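Local coordinates for protein ribokinase RBSK (Mycobacterium tuberculosis, PDB 3GO6) that probably phosphorylates D-ribose at O-5 with ATP and magnesium, giving D-ribose 5-phosphate for nucleotide synthesis and the pentose phosphate pathway, at residues 61-66 with 73-78; 65-70 with 95-100; 87-92 with 100-105; 146-151 with 253-258. All coordinates share one frame; numbering follows the deposited sequence.

Interaction 1 of 4, residues 61-66 with 73-78; sequences NQAVAA and VQFSGA. With RIB (alpha-D-ribofuranose), chain C.
In the central alpha/beta layer of this PfkB-family kinase, helix 58-68 packs through Ala63 and Ala66 against Val73 and Phe75 of 72-76, an outermost strand of the eight-stranded sheet. The axes of helix 61-66 and strand 73-76 run almost antiparallel, at 173°, and come within 8.5 Å. Small methyls on the helix permit so close a fit. Val73 divides its branches between two alanines about one turn apart on the helix: CG1, anti to the backbone N (chi1 -176°), lies 3.7 Å from Ala63 CB, while CG2 sits 3.8 Å from Ala66 CB. Beta-branched valine is at home in a strand and offers both alanines a methyl. Phe75 touches more loosely, CB and ring atom CD1 each 4.4 Å from Ala63 CB, and its ring also packs on Leu92 of helix 83-94. No hydrogen bond joins helix and strand; the contact is buried, and the side chains that meet are all apolar. Asn61, on another side of the same helix, serves the sugar pocket. An amide suits it, its NH2 donating both to Asp248, the predicted proton acceptor, and to ribose: Asn61 ND2 lies 2.9 Å from ribose O3, with an N-H...O angle of 140°.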
loop_
_atom_site.group_PDB
_atom_site.type_symbol
_atom_site.label_atom_id
_atom_site.label_comp_id
_atom_site.label_asym_id
_atom_site.label_seq_id
_atom_site.Cartn_x
_atom_site.Cartn_y
_atom_site.Cartn_z
ATOM N N ASN A 61 12.742 -4.045 -12.907
ATOM C CA ASN A 61 12.363 -3.022 -13.897
ATOM C C ASN A 61 13.516 -2.713 -14.846
ATOM O O ASN A 61 13.309 -2.542 -16.057
ATOM C CB ASN A 61 11.959 -1.698 -13.223
ATOM C CG ASN A 61 10.701 -1.801 -12.401
ATOM O OD1 ASN A 61 9.947 -2.764 -12.515
ATOM N ND2 ASN A 61 10.455 -0.783 -11.571
ATOM N N GLN A 62 14.729 -2.614 -14.292
ATOM C CA GLN A 62 15.904 -2.313 -15.118
ATOM C C GLN A 62 16.258 -3.477 -16.046
ATOM O O GLN A 62 16.626 -3.260 -17.202
ATOM C CB GLN A 62 17.091 -1.883 -14.253
ATOM C CG GLN A 62 16.798 -0.522 -13.611
ATOM C CD GLN A 62 17.832 -0.047 -12.642
ATOM O OE1 GLN A 62 18.934 -0.562 -12.587
ATOM N NE2 GLN A 62 17.468 0.968 -11.849
ATOM N N ALA A 63 16.101 -4.705 -15.553
ATOM C CA ALA A 63 16.323 -5.900 -16.370
ATOM C C ALA A 63 15.319 -5.961 -17.526
ATOM O O ALA A 63 15.701 -6.239 -18.678
ATOM C CB ALA A 63 16.237 -7.173 -15.476
ATOM N N VAL A 64 14.048 -5.698 -17.237
ATOM C CA VAL A 64 12.986 -5.695 -18.249
ATOM C C VAL A 64 13.230 -4.628 -19.336
ATOM O O VAL A 64 13.110 -4.898 -20.539
ATOM C CB VAL A 64 11.590 -5.533 -17.615
ATOM C CG1 VAL A 64 10.544 -5.230 -18.679
ATOM C CG2 VAL A 64 11.194 -6.824 -16.825
ATOM N N ALA A 65 13.610 -3.431 -18.909
ATOM C CA ALA A 65 13.932 -2.357 -19.860
ATOM C C ALA A 65 15.139 -2.697 -20.742
ATOM O O ALA A 65 15.116 -2.464 -21.967
ATOM C CB ALA A 65 14.152 -1.028 -19.120
ATOM N N ALA A 66 16.199 -3.232 -20.140
ATOM C CA ALA A 66 17.362 -3.674 -20.918
ATOM C C ALA A 66 16.996 -4.759 -21.950
ATOM O O ALA A 66 17.484 -4.729 -23.085
ATOM C CB ALA A 66 18.478 -4.162 -19.994
ATOM N N VAL A 73 19.603 -10.501 -21.195
ATOM C CA VAL A 73 19.619 -10.108 -19.784
ATOM C C VAL A 73 19.500 -11.296 -18.843
ATOM O O VAL A 73 18.669 -12.190 -19.057
ATOM C CB VAL A 73 18.491 -9.096 -19.474
ATOM C CG1 VAL A 73 18.581 -8.604 -18.017
ATOM C CG2 VAL A 73 18.543 -7.904 -20.454
ATOM N N GLN A 74 20.338 -11.287 -17.812
ATOM C CA GLN A 74 20.205 -12.166 -16.648
ATOM C C GLN A 74 19.923 -11.321 -15.406
ATOM O O GLN A 74 20.536 -10.257 -15.216
ATOM C CB GLN A 74 21.500 -12.933 -16.427
ATOM C CG GLN A 74 21.782 -13.977 -17.513
ATOM C CD GLN A 74 20.849 -15.186 -17.414
ATOM O OE1 GLN A 74 20.200 -15.430 -16.387
ATOM N NE2 GLN A 74 20.778 -15.947 -18.494
ATOM N N PHE A 75 18.996 -11.781 -14.570
ATOM C CA PHE A 75 18.712 -11.111 -13.311
ATOM C C PHE A 75 19.182 -12.012 -12.157
ATOM O O PHE A 75 18.951 -13.238 -12.174
ATOM C CB PHE A 75 17.220 -10.769 -13.230
ATOM C CG PHE A 75 16.778 -10.197 -11.909
ATOM C CD1 PHE A 75 17.141 -8.900 -11.531
ATOM C CD2 PHE A 75 15.981 -10.958 -11.043
ATOM C CE1 PHE A 75 16.720 -8.367 -10.304
ATOM C CE2 PHE A 75 15.551 -10.441 -9.804
ATOM C CZ PHE A 75 15.925 -9.139 -9.432
ATOM N N SER A 76 19.877 -11.409 -11.203
ATOM C CA SER A 76 20.254 -12.052 -9.953
ATOM C C SER A 76 19.609 -11.264 -8.815
ATOM O O SER A 76 19.881 -10.078 -8.634
ATOM C CB SER A 76 21.780 -12.068 -9.814
ATOM O OG SER A 76 22.155 -12.691 -8.586
ATOM N N GLY A 77 18.723 -11.915 -8.073
ATOM C CA GLY A 77 17.957 -11.261 -7.015
ATOM C C GLY A 77 17.329 -12.328 -6.123
ATOM O O GLY A 77 17.371 -13.531 -6.446
ATOM N N ALA A 78 16.773 -11.889 -4.994
ATOM C CA ALA A 78 16.190 -12.801 -4.009
ATOM C C ALA A 78 14.692 -12.648 -4.003
ATOM O O ALA A 78 14.185 -11.543 -3.807
ATOM C CB ALA A 78 16.751 -12.512 -2.635
HETATM O O5 RIB C . 11.837 2.868 -9.572
HETATM C C5 RIB C . 10.532 2.361 -9.211
HETATM C C4 RIB C . 10.707 1.048 -8.426
HETATM O O4 RIB C . 11.265 1.368 -7.135
HETATM C C3 RIB C . 9.395 0.349 -8.116
HETATM O O3 RIB C . 9.062 -0.726 -9.030
HETATM C C2 RIB C . 9.552 -0.118 -6.681
HETATM O O2 RIB C . 9.456 -1.543 -6.569
HETATM C C1 RIB C . 10.886 0.403 -6.168
HETATM O O1 RIB C . 11.892 -0.619 -6.145
#

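Interaction 2 of 4, residues 65-70 with 95-100; sequences AAARAG and NAVGLD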
loop_
_atom_site.group_PDB
_atom_site.type_symbol
_atom_site.label_atom_id
_atom_site.label_comp_id
_atom_site.label_asym_id
_atom_site.label_seq_id
_atom_site.Cartn_x
_atom_site.Cartn_y
_atom_site.Cartn_z
ATOM N N ALA A 65 13.610 -3.431 -18.909
ATOM C CA ALA A 65 13.932 -2.357 -19.860
ATOM C C ALA A 65 15.139 -2.697 -20.742
ATOM O O ALA A 65 15.116 -2.464 -21.967
ATOM C CB ALA A 65 14.152 -1.028 -19.120
ATOM N N ALA A 66 16.199 -3.232 -20.140
ATOM C CA ALA A 66 17.362 -3.674 -20.918
ATOM C C ALA A 66 16.996 -4.759 -21.950
ATOM O O ALA A 66 17.484 -4.729 -23.085
ATOM C CB ALA A 66 18.478 -4.162 -19.994
ATOM N N ALA A 67 16.146 -5.711 -21.554
ATOM C CA ALA A 67 15.680 -6.776 -22.464
ATOM C C ALA A 67 14.822 -6.231 -23.613
ATOM O O ALA A 67 15.047 -6.584 -24.785
ATOM C CB ALA A 67 14.932 -7.862 -21.695
ATOM N N ARG A 68 13.870 -5.359 -23.298
ATOM C CA ARG A 68 13.073 -4.711 -24.352
ATOM C C ARG A 68 13.920 -3.839 -25.292
ATOM O O ARG A 68 13.587 -3.704 -26.473
ATOM C CB ARG A 68 11.908 -3.918 -23.764
ATOM C CG ARG A 68 10.872 -4.819 -23.089
ATOM C CD ARG A 68 9.688 -4.019 -22.608
ATOM N NE ARG A 68 8.748 -4.825 -21.826
ATOM C CZ ARG A 68 7.644 -4.337 -21.266
ATOM N NH1 ARG A 68 7.324 -3.057 -21.414
ATOM N NH2 ARG A 68 6.849 -5.134 -20.562
ATOM N N ALA A 69 15.000 -3.258 -24.768
ATOM C CA ALA A 69 15.949 -2.481 -25.569
ATOM C C ALA A 69 16.932 -3.323 -26.397
ATOM O O ALA A 69 17.761 -2.756 -27.107
ATOM C CB ALA A 69 16.723 -1.478 -24.688
ATOM N N GLY A 70 16.872 -4.652 -26.287
ATOM C CA GLY A 70 17.660 -5.544 -27.149
ATOM C C GLY A 70 18.827 -6.278 -26.500
ATOM O O GLY A 70 19.556 -7.027 -27.173
ATOM N N ASN A 95 9.183 -11.441 -19.976
ATOM C CA ASN A 95 9.980 -10.388 -20.624
ATOM C C ASN A 95 11.377 -10.817 -21.065
ATOM O O ASN A 95 12.244 -9.971 -21.338
ATOM C CB ASN A 95 10.043 -9.156 -19.705
ATOM C CG ASN A 95 8.740 -8.400 -19.692
ATOM O OD1 ASN A 95 8.412 -7.699 -20.650
ATOM N ND2 ASN A 95 7.968 -8.552 -18.623
ATOM N N ALA A 96 11.583 -12.134 -21.141
ATOM C CA ALA A 96 12.846 -12.759 -21.596
ATOM C C ALA A 96 14.056 -12.484 -20.701
ATOM O O ALA A 96 15.207 -12.499 -21.166
ATOM C CB ALA A 96 13.152 -12.408 -23.089
ATOM N N VAL A 97 13.810 -12.272 -19.409
ATOM C CA VAL A 97 14.898 -12.064 -18.461
ATOM C C VAL A 97 15.203 -13.412 -17.826
ATOM O O VAL A 97 14.303 -14.053 -17.257
ATOM C CB VAL A 97 14.508 -11.030 -17.355
ATOM C CG1 VAL A 97 15.587 -10.939 -16.302
ATOM C CG2 VAL A 97 14.205 -9.625 -17.966
ATOM N N GLY A 98 16.457 -13.837 -17.913
ATOM C CA GLY A 98 16.893 -15.098 -17.309
ATOM C C GLY A 98 16.925 -15.044 -15.796
ATOM O O GLY A 98 17.295 -14.010 -15.221
ATOM N N LEU A 99 16.552 -16.168 -15.159
ATOM C CA LEU A 99 16.435 -16.259 -13.701
ATOM C C LEU A 99 17.271 -17.368 -13.035
ATOM O O LEU A 99 17.128 -17.634 -11.824
ATOM C CB LEU A 99 14.959 -16.446 -13.321
ATOM C CG LEU A 99 13.972 -15.355 -13.742
ATOM C CD1 LEU A 99 12.537 -15.721 -13.357
ATOM C CD2 LEU A 99 14.390 -14.040 -13.088
ATOM N N ASP A 100 18.177 -17.988 -13.784
ATOM C CA ASP A 100 18.921 -19.114 -13.217
ATOM C C ASP A 100 19.859 -18.730 -12.081
ATOM O O ASP A 100 20.238 -19.586 -11.302
ATOM C CB ASP A 100 19.649 -19.911 -14.296
ATOM C CG ASP A 100 18.696 -20.435 -15.373
ATOM O OD1 ASP A 100 17.516 -20.764 -15.063
ATOM O OD2 ASP A 100 19.118 -20.483 -16.544
#
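Arg68 lies across the end of Asn95 with its guanidinium edge turned to the amide oxygen, the two flat groups inclined 40° to each other. The grip is side-on: NE and NH2 both point at a single atom, Asn95 OD1, at 3.1 Å from Arg68 NE and 3.0 Å from Arg68 NH2. That oxygen lies in the guanidinium plane, where both N-H groups can be directed at it, though neither bond is straight. Seen from the amide the fit is less regular, since both nitrogens come from the same face of its plane and NE stands 38° out of it. An extended chain from CG to NE carries the guanidinium from a helix position that does not itself face Asn95 across to the loop. Arginine suits the place because its several donors can be shared: NH2 also forms a salt bridge with Asp290, and NH1 bonds to Ala292 O. Asn95 likewise works at both ends of its amide, with ND2 donating to His91 O one turn back in helix 83-94, which should help fix which way the amide is flipped. One residue earlier on the helix, Ala67 CB packs 3.4 Å from Asn95 O and 4.2 Å from Val97 CG2; alanine suits a position so close to the loop backbone. Both helices finish close by in the same manner. Gly70 ends helix 58-68 with positive phi, 108°, where glycine is at ease, and Ala96 takes the equivalent position after helix 83-94. Each is the C-prime residue of a Schellman motif.

Interaction 3 of 4, residues 87-92 with 100-105; sequences QLRAHL and DRTVTV
The guanidinium of Arg89 meets its neighbours chiefly at the edge: a bridging water lies in its plane, and the hydroxyl of Thr104 also sits at the edge, near that plane. Thr102 OG1 and Val103 O approach obliquely. NH2 carries most of the contact. Arg89 NH2 lies 2.7 Å from Thr104 OG1, but the N-H...O angle is only 121°, making this a weak, bent hydrogen bond in spite of its shortness. Arg89 NH2 also donates to the water at 2.9 Å, a length that the water repeats in its own bond to Thr102 OG1. The water thus links Arg89 NH2 to Thr102 OG1; the direct approach, Arg89 NH1 to Thr102 OG1, is 3.9 Å. The Thr102 hydroxyl has a further partner in Leu99 O, tying the loop to itself and reaching the helix through solvent. These segments belong to a beta-alpha-beta unit, in which strand 78-79 leads into helix 83-94 and the chain returns as strand 103-104, parallel to the first. Phe79 of that first strand lies against Arg89 and Thr102, giving both side chains an apolar neighbour. A long arginine suits this surface position, for its chain, extended from CG to NE, spans a gap in which the nearest CA atoms, those of Arg89 and Thr102, are 9.6 Å apart. Threonine suits position 104 in the strand, being beta-branched yet able to offer a hydroxyl. Arg89 and Thr104 side chains cross at about a right angle where Thr104 OG1 meets NH2, the terminal nitrogen farther from CD.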
loop_
_atom_site.group_PDB
_atom_site.type_symbol
_atom_site.label_atom_id
_atom_site.label_comp_id
_atom_site.label_asym_id
_atom_site.label_seq_id
_atom_site.Cartn_x
_atom_site.Cartn_y
_atom_site.Cartn_z
ATOM N N GLN A 87 4.278 -14.739 -9.162
ATOM C CA GLN A 87 3.884 -13.661 -10.054
ATOM C C GLN A 87 5.091 -12.799 -10.480
ATOM O O GLN A 87 5.196 -12.386 -11.642
ATOM C CB GLN A 87 2.795 -12.838 -9.346
ATOM C CG GLN A 87 2.131 -11.769 -10.197
ATOM C CD GLN A 87 0.980 -11.056 -9.483
ATOM O OE1 GLN A 87 0.501 -11.507 -8.434
ATOM N NE2 GLN A 87 0.530 -9.934 -10.063
ATOM N N LEU A 88 6.005 -12.547 -9.542
ATOM C CA LEU A 88 7.221 -11.777 -9.823
ATOM C C LEU A 88 8.140 -12.508 -10.809
ATOM O O LEU A 88 8.658 -11.903 -11.762
ATOM C CB LEU A 88 7.990 -11.465 -8.520
ATOM C CG LEU A 88 7.233 -10.603 -7.508
ATOM C CD1 LEU A 88 8.083 -10.474 -6.233
ATOM C CD2 LEU A 88 6.952 -9.235 -8.150
ATOM N N ARG A 89 8.341 -13.801 -10.581
ATOM C CA ARG A 89 9.138 -14.632 -11.488
ATOM C C ARG A 89 8.526 -14.700 -12.891
ATOM O O ARG A 89 9.231 -14.623 -13.888
ATOM C CB ARG A 89 9.243 -16.069 -10.944
ATOM C CG ARG A 89 10.166 -16.262 -9.767
ATOM C CD ARG A 89 9.849 -17.624 -9.060
ATOM N NE ARG A 89 10.702 -17.841 -7.877
ATOM C CZ ARG A 89 11.977 -18.169 -7.979
ATOM N NH1 ARG A 89 12.499 -18.308 -9.190
ATOM N NH2 ARG A 89 12.728 -18.353 -6.894
ATOM N N ALA A 90 7.219 -14.891 -12.960
ATOM C CA ALA A 90 6.539 -15.019 -14.247
ATOM C C ALA A 90 6.647 -13.702 -15.038
ATOM O O ALA A 90 6.798 -13.718 -16.260
ATOM C CB ALA A 90 5.090 -15.401 -14.032
ATOM N N HIS A 91 6.574 -12.567 -14.341
ATOM C CA HIS A 91 6.743 -11.241 -14.988
ATOM C C HIS A 91 8.100 -11.155 -15.697
ATOM O O HIS A 91 8.179 -10.706 -16.861
ATOM C CB HIS A 91 6.569 -10.092 -13.953
ATOM C CG HIS A 91 6.967 -8.730 -14.461
ATOM N ND1 HIS A 91 6.302 -8.085 -15.482
ATOM C CD2 HIS A 91 7.945 -7.883 -14.060
ATOM C CE1 HIS A 91 6.860 -6.903 -15.697
ATOM N NE2 HIS A 91 7.853 -6.751 -14.839
ATOM N N LEU A 92 9.155 -11.592 -15.015
ATOM C CA LEU A 92 10.505 -11.599 -15.582
ATOM C C LEU A 92 10.648 -12.582 -16.754
ATOM O O LEU A 92 11.151 -12.209 -17.826
ATOM C CB LEU A 92 11.550 -11.849 -14.494
ATOM C CG LEU A 92 11.735 -10.623 -13.572
ATOM C CD1 LEU A 92 12.409 -10.992 -12.263
ATOM C CD2 LEU A 92 12.519 -9.516 -14.290
ATOM N N ASP A 100 18.177 -17.988 -13.784
ATOM C CA ASP A 100 18.921 -19.114 -13.217
ATOM C C ASP A 100 19.859 -18.730 -12.081
ATOM O O ASP A 100 20.238 -19.586 -11.302
ATOM C CB ASP A 100 19.649 -19.911 -14.296
ATOM C CG ASP A 100 18.696 -20.435 -15.373
ATOM O OD1 ASP A 100 17.516 -20.764 -15.063
ATOM O OD2 ASP A 100 19.118 -20.483 -16.544
ATOM N N ARG A 101 20.209 -17.448 -11.968
ATOM C CA ARG A 101 21.088 -16.986 -10.889
ATOM C C ARG A 101 20.313 -16.319 -9.733
ATOM O O ARG A 101 20.896 -15.606 -8.908
ATOM C CB ARG A 101 22.150 -16.018 -11.429
ATOM C CG ARG A 101 22.847 -16.474 -12.710
ATOM C CD ARG A 101 23.376 -15.279 -13.501
ATOM N NE ARG A 101 23.948 -15.707 -14.784
ATOM C CZ ARG A 101 24.802 -15.001 -15.526
ATOM N NH1 ARG A 101 25.220 -13.800 -15.136
ATOM N NH2 ARG A 101 25.248 -15.513 -16.678
ATOM N N THR A 102 19.009 -16.548 -9.672
ATOM C CA THR A 102 18.201 -15.989 -8.586
ATOM C C THR A 102 18.155 -16.976 -7.421
ATOM O O THR A 102 18.544 -18.155 -7.566
ATOM C CB THR A 102 16.785 -15.636 -9.052
ATOM O OG1 THR A 102 16.109 -16.814 -9.496
ATOM C CG2 THR A 102 16.831 -14.624 -10.210
ATOM N N VAL A 103 17.706 -16.497 -6.264
ATOM C CA VAL A 103 17.542 -17.355 -5.105
ATOM C C VAL A 103 16.151 -17.162 -4.488
ATOM O O VAL A 103 15.477 -16.152 -4.739
ATOM C CB VAL A 103 18.636 -17.111 -4.026
ATOM C CG1 VAL A 103 20.020 -17.494 -4.533
ATOM C CG2 VAL A 103 18.636 -15.656 -3.569
ATOM N N THR A 104 15.724 -18.157 -3.706
ATOM C CA THR A 104 14.556 -18.021 -2.854
ATOM C C THR A 104 15.061 -17.891 -1.423
ATOM O O THR A 104 15.920 -18.656 -0.988
ATOM C CB THR A 104 13.604 -19.205 -3.032
ATOM O OG1 THR A 104 13.108 -19.170 -4.368
ATOM C CG2 THR A 104 12.390 -19.106 -2.084
ATOM N N VAL A 105 14.547 -16.888 -0.709
ATOM C CA VAL A 105 14.925 -16.619 0.677
ATOM C C VAL A 105 13.662 -16.780 1.542
ATOM O O VAL A 105 12.560 -16.518 1.058
ATOM C CB VAL A 105 15.579 -15.199 0.766
ATOM C CG1 VAL A 105 15.507 -14.610 2.144
ATOM C CG2 VAL A 105 17.049 -15.292 0.301
HETATM O O HOH W 1 15.377 -19.066 -7.890
#

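Interaction 4 of 4, residues 146-151 with 253-258; sequences VLLTQL and VLAANW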
loop_
_atom_site.group_PDB
_atom_site.type_symbol
_atom_site.label_atom_id
_atom_site.label_comp_id
_atom_site.label_asym_id
_atom_site.label_seq_id
_atom_site.Cartn_x
_atom_site.Cartn_y
_atom_site.Cartn_z
ATOM N N VAL A 146 27.969 -5.825 -19.293
ATOM C CA VAL A 146 27.640 -4.760 -18.330
ATOM C C VAL A 146 26.960 -5.361 -17.094
ATOM O O VAL A 146 25.974 -6.093 -17.222
ATOM C CB VAL A 146 26.692 -3.699 -18.954
ATOM C CG1 VAL A 146 26.344 -2.587 -17.936
ATOM C CG2 VAL A 146 27.297 -3.081 -20.225
ATOM N N LEU A 147 27.508 -5.073 -15.916
ATOM C CA LEU A 147 26.793 -5.305 -14.660
ATOM C C LEU A 147 25.999 -4.044 -14.301
ATOM O O LEU A 147 26.551 -2.953 -14.266
ATOM C CB LEU A 147 27.748 -5.654 -13.507
ATOM C CG LEU A 147 27.151 -5.438 -12.098
ATOM C CD1 LEU A 147 26.211 -6.550 -11.677
ATOM C CD2 LEU A 147 28.208 -5.211 -11.058
ATOM N N LEU A 148 24.698 -4.187 -14.065
ATOM C CA LEU A 148 23.913 -3.071 -13.568
ATOM C C LEU A 148 23.342 -3.430 -12.191
ATOM O O LEU A 148 22.702 -4.487 -12.017
ATOM C CB LEU A 148 22.817 -2.703 -14.589
ATOM C CG LEU A 148 21.773 -1.665 -14.177
ATOM C CD1 LEU A 148 22.418 -0.313 -13.866
ATOM C CD2 LEU A 148 20.691 -1.531 -15.247
ATOM N N THR A 149 23.574 -2.563 -11.213
ATOM C CA THR A 149 23.131 -2.829 -9.852
ATOM C C THR A 149 22.545 -1.565 -9.207
ATOM O O THR A 149 22.755 -0.462 -9.717
ATOM C CB THR A 149 24.289 -3.463 -9.010
ATOM O OG1 THR A 149 23.758 -4.065 -7.829
ATOM C CG2 THR A 149 25.334 -2.433 -8.632
ATOM N N GLN A 150 21.758 -1.738 -8.144
ATOM C CA GLN A 150 21.162 -0.620 -7.389
ATOM C C GLN A 150 21.249 -0.981 -5.918
ATOM O O GLN A 150 21.827 -2.010 -5.570
ATOM C CB GLN A 150 19.686 -0.317 -7.765
ATOM C CG GLN A 150 19.295 -0.670 -9.214
ATOM C CD GLN A 150 19.179 -2.194 -9.429
ATOM O OE1 GLN A 150 18.851 -2.929 -8.497
ATOM N NE2 GLN A 150 19.452 -2.655 -10.647
ATOM N N LEU A 151 20.681 -0.134 -5.061
ATOM C CA LEU A 151 21.010 -0.187 -3.647
ATOM C C LEU A 151 19.866 -0.580 -2.710
ATOM O O LEU A 151 19.943 -0.309 -1.500
ATOM C CB LEU A 151 21.673 1.141 -3.213
ATOM C CG LEU A 151 22.798 1.719 -4.103
ATOM C CD1 LEU A 151 23.317 3.045 -3.551
ATOM C CD2 LEU A 151 23.950 0.733 -4.269
ATOM N N VAL A 253 18.035 0.845 -20.251
ATOM C CA VAL A 253 18.413 1.198 -21.635
ATOM C C VAL A 253 19.871 1.668 -21.740
ATOM O O VAL A 253 20.568 1.334 -22.715
ATOM C CB VAL A 253 17.446 2.240 -22.247
ATOM C CG1 VAL A 253 17.948 2.722 -23.633
ATOM C CG2 VAL A 253 16.069 1.628 -22.356
ATOM N N LEU A 254 20.334 2.426 -20.747
ATOM C CA LEU A 254 21.733 2.826 -20.715
ATOM C C LEU A 254 22.627 1.580 -20.684
ATOM O O LEU A 254 23.606 1.480 -21.459
ATOM C CB LEU A 254 22.032 3.762 -19.534
ATOM C CG LEU A 254 23.355 4.525 -19.660
ATOM C CD1 LEU A 254 23.209 5.649 -20.695
ATOM C CD2 LEU A 254 23.812 5.111 -18.327
ATOM N N ALA A 255 22.294 0.627 -19.808
ATOM C CA ALA A 255 23.061 -0.628 -19.708
ATOM C C ALA A 255 23.060 -1.408 -21.022
ATOM O O ALA A 255 24.084 -1.996 -21.403
ATOM C CB ALA A 255 22.531 -1.509 -18.568
ATOM N N ALA A 256 21.914 -1.402 -21.706
ATOM C CA ALA A 256 21.742 -2.146 -22.956
ATOM C C ALA A 256 22.507 -1.534 -24.138
ATOM O O ALA A 256 22.667 -2.198 -25.179
ATOM C CB ALA A 256 20.268 -2.236 -23.299
ATOM N N ASN A 257 22.965 -0.288 -23.976
ATOM C CA ASN A 257 23.652 0.476 -25.043
ATOM C C ASN A 257 25.068 0.951 -24.745
ATOM O O ASN A 257 25.738 1.499 -25.633
ATOM C CB ASN A 257 22.785 1.677 -25.450
ATOM C CG ASN A 257 21.542 1.258 -26.193
ATOM O OD1 ASN A 257 21.589 1.031 -27.398
ATOM N ND2 ASN A 257 20.430 1.117 -25.481
ATOM N N TRP A 258 25.528 0.767 -23.512
ATOM C CA TRP A 258 26.849 1.202 -23.111
ATOM C C TRP A 258 27.956 0.319 -23.723
ATOM O O TRP A 258 27.862 -0.909 -23.661
ATOM C CB TRP A 258 26.980 1.173 -21.595
ATOM C CG TRP A 258 28.038 2.106 -21.068
ATOM C CD1 TRP A 258 29.315 1.782 -20.703
ATOM C CD2 TRP A 258 27.894 3.516 -20.826
ATOM N NE1 TRP A 258 29.980 2.909 -20.254
ATOM C CE2 TRP A 258 29.130 3.984 -20.327
ATOM C CE3 TRP A 258 26.843 4.429 -21.002
ATOM C CZ2 TRP A 258 29.334 5.315 -19.966
ATOM C CZ3 TRP A 258 27.048 5.752 -20.652
ATOM C CH2 TRP A 258 28.289 6.189 -20.154
#
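Strand 146-149 packs against the last turn of helix 246-257, with Val146 and Ala255 in register, their CA atoms 6.3 Å apart. Val146 and Leu148, two residues apart and so on one side of the strand, take the Ala255 methyl between them. Being small, alanine lets helix and strand come close: its CB lies 3.8 Å from Leu148 CD2 and 4.0 Å from Val146 CG1. With CG anti to the backbone N (chi1 173°), Leu148 brings CD2 to that methyl. Val146 spreads its branches, for while CG1 meets the Ala255 methyl, CG2 reaches 3.6 Å from Ala255 O and 4.1 Å from Trp258 O. The strand is an inner one in the parallel part of the eight-stranded sheet, between 21-25 and 171-175, and the helix covers one side of this Rossmann-like alpha/beta layer of the ribokinase fold; Met173 of the next strand touches both Leu148 and Ala255. The contact is buried, its side chains apolar; valine and leucine suit a strand packed against a helix. Asn257 faces away from the strand and reinforces the helix end: its ND2 donates to Val253 O at 2.8 Å in a nearly straight bond (169°), while OD1 accepts from Arg270. Of the Trp258 side chain, CB comes nearest the strand, 4.5 Å from Val146 CG2, and the ring leads away to an edge-to-face contact with His212.

From the N terminus, interaction 1 comes first: a short turn after helix 58-68 brings 73-78 back alongside it. Interaction 2 starts from the same helix, shares Ala65 and Ala66, and closes a longer loop, running through strand 72-76 and helix 83-94 to residues 95-100. Interaction 3 crosses it, since 87-92 lies within that loop and 100-105 ends beyond it; Asp100 is common to both. Gly98 pairs by backbone with Val73 and Phe75, and Val103 with Gly77, stitching the first three contacts together. Interaction 4 follows separately, closing about a hundred residues; it reaches the same sheet as interaction 1 and joins it through the hydrogen bond between Gln62 and Gln150.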